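Local coordinates for putative sulfatase yidJ (Bacteroides fragilis, PDB 2QZU), which probably hydrolyses sulfate esters, as a metal-dependent arylsulfatase of the sulfatase family, although its natural substrate is not established, at residues Asn112-Trp116 against Ser117-Lys121; Met369-Ser372 against Lys373-Pro376; Thr467-Lys471 against Thr472-Phe476; Arg292-Glu295 against Ala296-Asn300. One frame throughout, in Å; residues are numbered along the deposited sequence.

Contact 1: residues Asn112-Trp116 against Ser117-Lys121; sequences NARCW and SDVLK
Cys-115 and Asp-118 carry the hydrogen bonding. Cys-115 N gives its hydrogen to Asp-118 OD2 at 2.9 Å, with an N-H...O angle of 157°. The oxygen uses its anti lone pair, turned away from OD1. OD2 is also bonded to His-164 ND1, so two partners fix the rotation of the carboxylate. Among backbone bonds, Cys-115 O accepts from Val-119 N at 3.2 Å and, weakly, from Asp-118 N. Trp-116 O accepts from Leu-120 N at 3.0 Å.

This is the N-terminal cap of helix 116-122, a helix of the sulfatase domain. Cys-115 is the N-cap residue. Asp-118, at N3, turns its side chain back to the N-H of Cys-115, the N3 half of a capping box.

The other side chains meet by packing. Trp-116 has chi1 57°, with CG between its backbone N and carbonyl carbon, which lays the indole face against Ser-117 N. Leu-120 CD1 meets the ring at its edge, in plane, 3.8 Å from Trp-116 CE3. Tyr-362 packs edge-to-face with the indole. Arg-114 NE lies 3.6 Å from Val-119 CG2, and one guanidinium face covers Val-119 N.

The charge of Arg-114 is paired separately, in a salt bridge with Asp-122.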
loop_
_atom_site.group_PDB
_atom_site.type_symbol
_atom_site.label_atom_id
_atom_site.label_comp_id
_atom_site.label_asym_id
_atom_site.label_seq_id
_atom_site.Cartn_x
_atom_site.Cartn_y
_atom_site.Cartn_z
ATOM N N ASN A 112 -28.581 21.980 -6.767
ATOM C CA ASN A 112 -29.923 22.459 -6.435
ATOM C C ASN A 112 -30.572 21.736 -5.262
ATOM O O ASN A 112 -31.664 22.105 -4.832
ATOM C CB ASN A 112 -30.844 22.344 -7.651
ATOM C CG ASN A 112 -30.371 23.180 -8.819
ATOM O OD1 ASN A 112 -30.130 24.380 -8.680
ATOM N ND2 ASN A 112 -30.241 22.552 -9.983
ATOM N N ALA A 113 -29.916 20.701 -4.750
ATOM C CA ALA A 113 -30.475 19.964 -3.624
ATOM C C ALA A 113 -30.509 20.855 -2.387
ATOM O O ALA A 113 -29.538 21.543 -2.077
ATOM C CB ALA A 113 -29.645 18.714 -3.344
ATOM N N ARG A 114 -31.641 20.849 -1.691
ATOM C CA ARG A 114 -31.799 21.641 -0.477
ATOM C C ARG A 114 -31.297 20.789 0.688
ATOM O O ARG A 114 -32.022 19.939 1.208
ATOM C CB ARG A 114 -33.275 21.992 -0.277
ATOM C CG ARG A 114 -33.579 22.792 0.976
ATOM C CD ARG A 114 -33.096 24.217 0.863
ATOM N NE ARG A 114 -33.500 25.026 2.012
ATOM C CZ ARG A 114 -33.097 26.276 2.208
ATOM N NH1 ARG A 114 -32.286 26.849 1.330
ATOM N NH2 ARG A 114 -33.494 26.950 3.280
ATOM N N CYS A 115 -30.052 21.016 1.089
ATOM C CA CYS A 115 -29.452 20.249 2.178
ATOM C C CYS A 115 -29.637 20.920 3.536
ATOM O O CYS A 115 -29.915 22.116 3.606
ATOM C CB CYS A 115 -27.968 20.036 1.885
ATOM S SG CYS A 115 -27.702 19.143 0.329
ATOM N N TRP A 116 -29.473 20.160 4.618
ATOM C CA TRP A 116 -29.654 20.741 5.946
ATOM C C TRP A 116 -28.690 21.885 6.213
ATOM O O TRP A 116 -29.002 22.791 6.989
ATOM C CB TRP A 116 -29.528 19.687 7.059
ATOM C CG TRP A 116 -28.233 18.924 7.092
ATOM C CD1 TRP A 116 -27.965 17.736 6.471
ATOM C CD2 TRP A 116 -27.041 19.283 7.802
ATOM N NE1 TRP A 116 -26.685 17.330 6.756
ATOM C CE2 TRP A 116 -26.093 18.260 7.571
ATOM C CE3 TRP A 116 -26.681 20.368 8.614
ATOM C CZ2 TRP A 116 -24.805 18.290 8.122
ATOM C CZ3 TRP A 116 -25.394 20.398 9.165
ATOM C CH2 TRP A 116 -24.474 19.363 8.912
ATOM N N SER A 117 -27.525 21.847 5.574
ATOM C CA SER A 117 -26.543 22.903 5.758
ATOM C C SER A 117 -27.050 24.200 5.122
ATOM O O SER A 117 -26.766 25.289 5.621
ATOM C CB SER A 117 -25.192 22.492 5.162
ATOM O OG SER A 117 -25.316 22.100 3.806
ATOM N N ASP A 118 -27.809 24.077 4.034
ATOM C CA ASP A 118 -28.376 25.251 3.357
ATOM C C ASP A 118 -29.408 25.886 4.280
ATOM O O ASP A 118 -29.532 27.110 4.352
ATOM C CB ASP A 118 -29.080 24.854 2.051
ATOM C CG ASP A 118 -28.113 24.400 0.969
ATOM O OD1 ASP A 118 -27.217 25.189 0.596
ATOM O OD2 ASP A 118 -28.260 23.255 0.483
ATOM N N VAL A 119 -30.159 25.037 4.971
ATOM C CA VAL A 119 -31.184 25.492 5.900
ATOM C C VAL A 119 -30.548 26.262 7.064
ATOM O O VAL A 119 -30.957 27.385 7.370
ATOM C CB VAL A 119 -32.000 24.300 6.449
ATOM C CG1 VAL A 119 -32.934 24.764 7.561
ATOM C CG2 VAL A 119 -32.803 23.658 5.320
ATOM N N LEU A 120 -29.546 25.669 7.704
ATOM C CA LEU A 120 -28.889 26.332 8.826
ATOM C C LEU A 120 -28.216 27.633 8.404
ATOM O O LEU A 120 -28.205 28.603 9.165
ATOM C CB LEU A 120 -27.877 25.393 9.487
ATOM C CG LEU A 120 -28.501 24.206 10.221
ATOM C CD1 LEU A 120 -27.401 23.343 10.823
ATOM C CD2 LEU A 120 -29.438 24.708 11.317
ATOM N N LYS A 121 -27.661 27.660 7.193
ATOM C CA LYS A 121 -27.026 28.877 6.708
ATOM C C LYS A 121 -28.101 29.955 6.595
ATOM O O LYS A 121 -27.878 31.110 6.960
ATOM C CB LYS A 121 -26.393 28.668 5.333
ATOM C CG LYS A 121 -25.618 29.896 4.858
ATOM C CD LYS A 121 -25.339 29.851 3.370
ATOM C CE LYS A 121 -24.276 30.870 2.985
ATOM N NZ LYS A 121 -24.635 32.249 3.417
#

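Contact 2: residues Met369-Ser372 against Lys373-Pro376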
loop_
_atom_site.group_PDB
_atom_site.type_symbol
_atom_site.label_atom_id
_atom_site.label_comp_id
_atom_site.label_asym_id
_atom_site.label_seq_id
_atom_site.Cartn_x
_atom_site.Cartn_y
_atom_site.Cartn_z
HETATM N N MSE A 369 -33.196 21.097 16.812
HETATM C CA MSE A 369 -32.630 22.439 16.879
HETATM C C MSE A 369 -33.641 23.576 16.834
HETATM O O MSE A 369 -33.270 24.736 17.012
HETATM C CB MSE A 369 -31.605 22.609 15.757
HETATM C CG MSE A 369 -30.381 21.734 15.948
HETATM SE SE MSE A 369 -29.246 21.604 14.402
HETATM C CE MSE A 369 -28.263 20.030 14.948
ATOM N N GLY A 370 -34.907 23.240 16.599
ATOM C CA GLY A 370 -35.948 24.252 16.540
ATOM C C GLY A 370 -36.311 24.701 15.136
ATOM O O GLY A 370 -36.952 25.739 14.960
ATOM N N PHE A 371 -35.922 23.919 14.131
ATOM C CA PHE A 371 -36.206 24.277 12.745
ATOM C C PHE A 371 -37.040 23.229 12.007
ATOM O O PHE A 371 -36.841 22.988 10.816
ATOM C CB PHE A 371 -34.889 24.519 11.999
ATOM C CG PHE A 371 -34.055 25.629 12.586
ATOM C CD1 PHE A 371 -34.541 26.932 12.628
ATOM C CD2 PHE A 371 -32.800 25.366 13.124
ATOM C CE1 PHE A 371 -33.787 27.962 13.200
ATOM C CE2 PHE A 371 -32.037 26.388 13.698
ATOM C CZ PHE A 371 -32.534 27.688 13.736
ATOM N N SER A 372 -37.980 22.614 12.715
ATOM C CA SER A 372 -38.838 21.598 12.121
ATOM C C SER A 372 -39.581 22.120 10.882
ATOM O O SER A 372 -39.715 21.409 9.884
ATOM C CB SER A 372 -39.844 21.101 13.165
ATOM O OG SER A 372 -40.608 20.016 12.669
ATOM N N LYS A 373 -40.049 23.363 10.940
ATOM C CA LYS A 373 -40.787 23.948 9.819
ATOM C C LYS A 373 -39.923 24.162 8.575
ATOM O O LYS A 373 -40.452 24.364 7.478
ATOM C CB LYS A 373 -41.414 25.285 10.238
ATOM C CG LYS A 373 -40.407 26.409 10.432
ATOM C CD LYS A 373 -41.010 27.604 11.164
ATOM C CE LYS A 373 -41.882 28.459 10.264
ATOM N NZ LYS A 373 -41.080 29.129 9.202
ATOM N N GLU A 374 -38.603 24.116 8.742
ATOM C CA GLU A 374 -37.684 24.329 7.626
ATOM C C GLU A 374 -37.291 23.061 6.870
ATOM O O GLU A 374 -36.567 23.137 5.879
ATOM C CB GLU A 374 -36.403 25.028 8.105
ATOM C CG GLU A 374 -36.623 26.339 8.852
ATOM C CD GLU A 374 -37.437 27.342 8.061
ATOM O OE1 GLU A 374 -37.129 27.560 6.869
ATOM O OE2 GLU A 374 -38.383 27.920 8.636
ATOM N N ILE A 375 -37.749 21.901 7.331
ATOM C CA ILE A 375 -37.429 20.647 6.648
ATOM C C ILE A 375 -38.202 20.630 5.329
ATOM O O ILE A 375 -39.425 20.757 5.319
ATOM C CB ILE A 375 -37.838 19.427 7.502
ATOM C CG1 ILE A 375 -37.069 19.437 8.824
ATOM C CG2 ILE A 375 -37.538 18.135 6.752
ATOM C CD1 ILE A 375 -37.520 18.374 9.804
ATOM N N PRO A 376 -37.496 20.492 4.195
ATOM C CA PRO A 376 -38.160 20.470 2.888
ATOM C C PRO A 376 -39.143 19.311 2.762
ATOM O O PRO A 376 -39.001 18.285 3.431
ATOM C CB PRO A 376 -36.995 20.328 1.909
ATOM C CG PRO A 376 -35.851 20.949 2.640
ATOM C CD PRO A 376 -36.032 20.428 4.034
#
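Phe-371 and Glu-374 have nearly the same first torsion, chi1 -60° and -55°. In each, CG stands opposite the carbonyl carbon and close to the backbone N. The glutamate torsion brings Glu-374 CG to 4.0 Å from Phe-371 CB; the phenylalanine torsion turns its ring. The rest of the glutamate chain bends at chi2. Lys-373 starts differently, with CG lodged between its backbone N and carbonyl carbon (chi1 71°). It then folds at chi3 and chi4, which returns NZ to the neighbouring carboxylate. Lys-373 NZ and Glu-374 OE2 form a salt bridge of 3.0 Å, met nearly in line with the C-O bond.

The backbone is a short 3-10 turn at the protein surface. Glu-374 N donates to Phe-371 O at 2.9 Å, and Ile-375 N donates to Ser-372 O at 3.3 Å. Both donors stand above the plane of the carbonyl they meet. The turn follows directly on the end of helix 361-368. That helix stops in a Schellman motif, with Gly-370 at positive phi, and the chain then folds back along it.

Ile-375 lies along the Ser-372 carbonyl. Its CG1 lies 3.5 Å from Ser-372 O, and CD1 is 3.7 Å from the same oxygen. The isoleucine also packs on Pro-363, Leu-366 and Ser-367 of the preceding helix. Ser-372 OG makes a weak hydrogen bond to Ser-367 OG of that helix. The Phe-371 side chain touches Thr-27 and Gln-123, and Glu-374 also rests on Gln-123.

Contact 3: residues Thr467-Lys471 against Thr472-Phe476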
loop_
_atom_site.group_PDB
_atom_site.type_symbol
_atom_site.label_atom_id
_atom_site.label_comp_id
_atom_site.label_asym_id
_atom_site.label_seq_id
_atom_site.Cartn_x
_atom_site.Cartn_y
_atom_site.Cartn_z
ATOM N N THR A 467 -44.333 -1.802 -0.239
ATOM C CA THR A 467 -44.992 -0.602 0.268
ATOM C C THR A 467 -43.957 0.492 0.529
ATOM O O THR A 467 -44.195 1.664 0.230
ATOM C CB THR A 467 -45.761 -0.900 1.573
ATOM O OG1 THR A 467 -46.765 -1.892 1.319
ATOM C CG2 THR A 467 -46.427 0.362 2.102
ATOM N N TRP A 468 -42.812 0.098 1.081
ATOM C CA TRP A 468 -41.729 1.034 1.369
ATOM C C TRP A 468 -41.178 1.650 0.087
ATOM O O TRP A 468 -40.976 2.861 0.002
ATOM C CB TRP A 468 -40.589 0.331 2.125
ATOM C CG TRP A 468 -39.348 1.176 2.229
ATOM C CD1 TRP A 468 -38.242 1.118 1.430
ATOM C CD2 TRP A 468 -39.134 2.268 3.129
ATOM N NE1 TRP A 468 -37.354 2.110 1.772
ATOM C CE2 TRP A 468 -37.876 2.831 2.813
ATOM C CE3 TRP A 468 -39.885 2.828 4.170
ATOM C CZ2 TRP A 468 -37.352 3.927 3.504
ATOM C CZ3 TRP A 468 -39.362 3.923 4.857
ATOM C CH2 TRP A 468 -38.108 4.457 4.520
ATOM N N LEU A 469 -40.935 0.810 -0.914
ATOM C CA LEU A 469 -40.399 1.304 -2.170
ATOM C C LEU A 469 -41.394 2.224 -2.885
ATOM O O LEU A 469 -40.994 3.199 -3.520
ATOM C CB LEU A 469 -39.981 0.124 -3.054
ATOM C CG LEU A 469 -38.870 -0.735 -2.416
ATOM C CD1 LEU A 469 -38.650 -2.005 -3.226
ATOM C CD2 LEU A 469 -37.574 0.073 -2.333
ATOM N N GLU A 470 -42.688 1.930 -2.773
ATOM C CA GLU A 470 -43.700 2.774 -3.407
ATOM C C GLU A 470 -43.761 4.136 -2.702
ATOM O O GLU A 470 -43.863 5.181 -3.344
ATOM C CB GLU A 470 -45.074 2.088 -3.360
ATOM C CG GLU A 470 -45.135 0.794 -4.176
ATOM C CD GLU A 470 -46.477 0.083 -4.089
ATOM O OE1 GLU A 470 -46.927 -0.210 -2.963
ATOM O OE2 GLU A 470 -47.075 -0.192 -5.150
ATOM N N LYS A 471 -43.674 4.107 -1.377
ATOM C CA LYS A 471 -43.715 5.319 -0.562
ATOM C C LYS A 471 -42.555 6.257 -0.887
ATOM O O LYS A 471 -42.713 7.479 -0.868
ATOM C CB LYS A 471 -43.668 4.939 0.920
ATOM C CG LYS A 471 -43.773 6.100 1.895
ATOM C CD LYS A 471 -43.828 5.574 3.327
ATOM C CE LYS A 471 -43.999 6.696 4.344
ATOM N NZ LYS A 471 -42.814 7.592 4.409
ATOM N N THR A 472 -41.399 5.676 -1.194
ATOM C CA THR A 472 -40.205 6.457 -1.503
ATOM C C THR A 472 -39.986 6.721 -2.996
ATOM O O THR A 472 -38.920 7.184 -3.398
ATOM C CB THR A 472 -38.944 5.781 -0.899
ATOM O OG1 THR A 472 -38.869 4.417 -1.339
ATOM C CG2 THR A 472 -39.007 5.803 0.625
ATOM N N ASN A 473 -40.997 6.432 -3.814
ATOM C CA ASN A 473 -40.917 6.670 -5.260
ATOM C C ASN A 473 -39.682 6.005 -5.870
ATOM O O ASN A 473 -38.907 6.639 -6.589
ATOM C CB ASN A 473 -40.891 8.180 -5.527
ATOM C CG ASN A 473 -41.125 8.535 -6.992
ATOM O OD1 ASN A 473 -41.028 9.701 -7.378
ATOM N ND2 ASN A 473 -41.443 7.537 -7.806
ATOM N N ASP A 474 -39.512 4.722 -5.567
ATOM C CA ASP A 474 -38.386 3.932 -6.056
ATOM C C ASP A 474 -38.924 2.931 -7.078
ATOM O O ASP A 474 -39.711 2.050 -6.732
ATOM C CB ASP A 474 -37.744 3.207 -4.866
ATOM C CG ASP A 474 -36.412 2.561 -5.207
ATOM O OD1 ASP A 474 -35.637 2.297 -4.262
ATOM O OD2 ASP A 474 -36.140 2.310 -6.397
ATOM N N PRO A 475 -38.520 3.064 -8.354
ATOM C CA PRO A 475 -38.975 2.161 -9.421
ATOM C C PRO A 475 -38.812 0.663 -9.136
ATOM O O PRO A 475 -39.503 -0.161 -9.735
ATOM C CB PRO A 475 -38.148 2.608 -10.624
ATOM C CG PRO A 475 -38.005 4.080 -10.392
ATOM C CD PRO A 475 -37.676 4.140 -8.910
ATOM N N PHE A 476 -37.904 0.317 -8.227
ATOM C CA PHE A 476 -37.647 -1.080 -7.866
ATOM C C PHE A 476 -38.923 -1.740 -7.312
ATOM O O PHE A 476 -39.086 -2.963 -7.368
ATOM C CB PHE A 476 -36.505 -1.124 -6.831
ATOM C CG PHE A 476 -35.847 -2.471 -6.680
ATOM C CD1 PHE A 476 -36.484 -3.510 -6.004
ATOM C CD2 PHE A 476 -34.555 -2.678 -7.163
ATOM C CE1 PHE A 476 -35.839 -4.730 -5.803
ATOM C CE2 PHE A 476 -33.902 -3.893 -6.967
ATOM C CZ PHE A 476 -34.542 -4.918 -6.287
#
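A Schellman motif ends helix 455-471, the C-terminal helix of the chain, through bonds from Asp-474 and Asn-473 back to Leu-469 and Glu-470. Asp-474 N donates to Leu-469 O at 3.0 Å. Asn-473 N donates to Glu-470 O at 3.2 Å, from above the carbonyl plane. Asn-473 is the C-prime residue and has positive phi.

Thr-472 grips the last turn twice. Its N and its OG1 both donate to Trp-468 O, at 3.1 and 2.9 Å, from opposite faces of the carbonyl plane. The torsion chi1 of 54° puts OG1 between the backbone N and carbonyl carbon, which turns it back toward Trp-468 O. The other branch, CG2, goes over one face of the indole as a CH-pi contact, 4.0 Å from the centroid of the six-membered ring. Trp-468 NE1 is bonded to Tyr-402 OH.

Leu-469 uses two methyls. CD2 lies beside the Asp-474 side chain, 3.5 Å from OD1, and CD1 touches Phe-476 CD1 at 3.8 Å. Asp-474 also makes an Asx turn: Phe-476 N donates to Asp-474 OD2 at 3.2 Å, from above the carboxylate plane.

Asp-474 OD1 forms a salt bridge with Arg-414 on strand 412-417 of the four-stranded antiparallel sheet. A carboxylate at a helix C-terminus would face the negative end of the helix dipole. The arginine probably offsets this, while N-H groups of the turn satisfy the carbonyls of Trp-468, Leu-469 and Glu-470.

Contact 4: residues Arg292-Glu295 against Ala296-Asn300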
loop_
_atom_site.group_PDB
_atom_site.type_symbol
_atom_site.label_atom_id
_atom_site.label_comp_id
_atom_site.label_asym_id
_atom_site.label_seq_id
_atom_site.Cartn_x
_atom_site.Cartn_y
_atom_site.Cartn_z
ATOM N N ARG A 292 -9.880 16.027 21.804
ATOM C CA ARG A 292 -9.337 17.378 21.696
ATOM C C ARG A 292 -10.440 18.372 21.327
ATOM O O ARG A 292 -10.497 19.485 21.854
ATOM C CB ARG A 292 -8.240 17.420 20.633
ATOM C CG ARG A 292 -7.006 16.592 20.955
ATOM C CD ARG A 292 -6.035 16.647 19.784
ATOM N NE ARG A 292 -5.637 18.017 19.475
ATOM C CZ ARG A 292 -5.153 18.412 18.300
ATOM N NH1 ARG A 292 -5.010 17.539 17.310
ATOM N NH2 ARG A 292 -4.798 19.677 18.116
ATOM N N ILE A 293 -11.319 17.968 20.412
ATOM C CA ILE A 293 -12.420 18.833 19.985
ATOM C C ILE A 293 -13.401 19.074 21.129
ATOM O O ILE A 293 -13.836 20.207 21.361
ATOM C CB ILE A 293 -13.169 18.216 18.780
ATOM C CG1 ILE A 293 -12.210 18.085 17.591
ATOM C CG2 ILE A 293 -14.373 19.086 18.401
ATOM C CD1 ILE A 293 -12.789 17.305 16.409
ATOM N N ILE A 294 -13.746 18.012 21.851
ATOM C CA ILE A 294 -14.668 18.132 22.971
ATOM C C ILE A 294 -14.081 19.074 24.016
ATOM O O ILE A 294 -14.785 19.922 24.565
ATOM C CB ILE A 294 -14.932 16.761 23.631
ATOM C CG1 ILE A 294 -15.590 15.815 22.625
ATOM C CG2 ILE A 294 -15.816 16.933 24.860
ATOM C CD1 ILE A 294 -16.849 16.359 21.989
ATOM N N GLU A 295 -12.784 18.933 24.278
ATOM C CA GLU A 295 -12.114 19.779 25.261
ATOM C C GLU A 295 -12.184 21.249 24.861
ATOM O O GLU A 295 -12.341 22.122 25.713
ATOM C CB GLU A 295 -10.650 19.359 25.424
ATOM C CG GLU A 295 -9.912 20.118 26.514
ATOM C CD GLU A 295 -8.479 19.650 26.686
ATOM O OE1 GLU A 295 -8.274 18.446 26.950
ATOM O OE2 GLU A 295 -7.558 20.486 26.563
ATOM N N ALA A 296 -12.067 21.520 23.564
ATOM C CA ALA A 296 -12.135 22.891 23.068
ATOM C C ALA A 296 -13.533 23.444 23.317
ATOM O O ALA A 296 -13.693 24.605 23.705
ATOM C CB ALA A 296 -11.807 22.935 21.580
ATOM N N LEU A 297 -14.547 22.612 23.095
ATOM C CA LEU A 297 -15.926 23.027 23.325
ATOM C C LEU A 297 -16.125 23.375 24.801
ATOM O O LEU A 297 -16.704 24.410 25.123
ATOM C CB LEU A 297 -16.899 21.914 22.917
ATOM C CG LEU A 297 -17.056 21.673 21.413
ATOM C CD1 LEU A 297 -17.949 20.461 21.185
ATOM C CD2 LEU A 297 -17.659 22.918 20.748
ATOM N N LYS A 298 -15.637 22.518 25.694
ATOM C CA LYS A 298 -15.773 22.761 27.129
ATOM C C LYS A 298 -14.993 23.999 27.585
ATOM O O LYS A 298 -15.473 24.774 28.418
ATOM C CB LYS A 298 -15.311 21.530 27.915
ATOM C CG LYS A 298 -16.267 20.351 27.831
ATOM C CD LYS A 298 -15.753 19.168 28.647
ATOM C CE LYS A 298 -16.828 18.106 28.845
ATOM N NZ LYS A 298 -17.328 17.558 27.560
ATOM N N GLN A 299 -13.797 24.182 27.033
ATOM C CA GLN A 299 -12.950 25.325 27.368
ATOM C C GLN A 299 -13.609 26.653 26.994
ATOM O O GLN A 299 -13.427 27.664 27.676
ATOM C CB GLN A 299 -11.601 25.200 26.645
ATOM C CG GLN A 299 -10.657 26.394 26.797
ATOM C CD GLN A 299 -10.215 26.623 28.230
ATOM O OE1 GLN A 299 -9.847 25.686 28.938
ATOM N NE2 GLN A 299 -10.234 27.879 28.660
ATOM N N ASN A 300 -14.380 26.643 25.911
ATOM C CA ASN A 300 -15.055 27.843 25.430
ATOM C C ASN A 300 -16.503 27.946 25.901
ATOM O O ASN A 300 -17.245 28.813 25.437
ATOM C CB ASN A 300 -15.007 27.881 23.898
ATOM C CG ASN A 300 -13.619 28.199 23.363
ATOM O OD1 ASN A 300 -13.144 29.329 23.482
ATOM N ND2 ASN A 300 -12.963 27.207 22.777
#
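Ala-296 N meets Arg-292 O at 3.1 Å, tilted 27° from the carbonyl plane, and the carbonyl of Ala-296 is itself met on both faces. Asn-300 N comes to Ala-296 O from one face, and Asn-300 ND2, at 2.9 Å, from the other. Ala-296 O lies 25° out of the plane of the Asn-300 amide. Lys-298 N meets Ile-294 O at 3.0 Å, almost straight on. Leu-297 N to Ile-293 O and Gln-299 N to Glu-295 O complete the helical pattern.

These bonds belong to the last turns of the long helix 267-299. It packs against helix 200-213 and against strands 222-228 and 306-311 of the large mixed sheet.

Ile-294 and Lys-298 lie side by side and point the same way. The lysine is bent at chi4 (60°), and Lys-298 NZ comes to 3.2 Å from Ile-294 CG2, a tight approach. NZ also makes a cation-pi contact with Phe-303. Leu-297 CD1 lies 4.3 Å from Ile-294 CD1, and both side chains touch Val-308. Ala-296 CB sits 3.4 Å from Ile-293 O.

Asn-300 leaves the helix, yet its side chain still serves the last turn. Asn-300 ND2 adds a second donor to a carbonyl that already takes the helical N-H, so it reinforces that turn. The Lys-298 charge, held beside a methyl, is probably stabilised in part by the Phe-303 ring and, weakly and at long range, by Glu-62.

Contacts 1 and 2 touch, with centres about 11 Å apart. Arg-114 CG lies 3.4 Å from Pro-376 CG, Val-119 CG1 is 3.5 Å from Glu-374 CB, and Leu-120 CD2 is 3.9 Å from Phe-371 CD2. Helix 116-122 and the loop before it pack on the turn after helix 361-368. Contact 1 also leans on helix 76-85 through Leu-83 and Met-84. That helix begins at Ser-76, the predicted 3-oxoalanine site, unmodified here. Contact 4 stands apart, its centre about 27 Å from those of contacts 1 and 2. Contact 3 borders the four-stranded antiparallel sheet. Its centre is about 43 Å from that of contact 4, across the chain's centre.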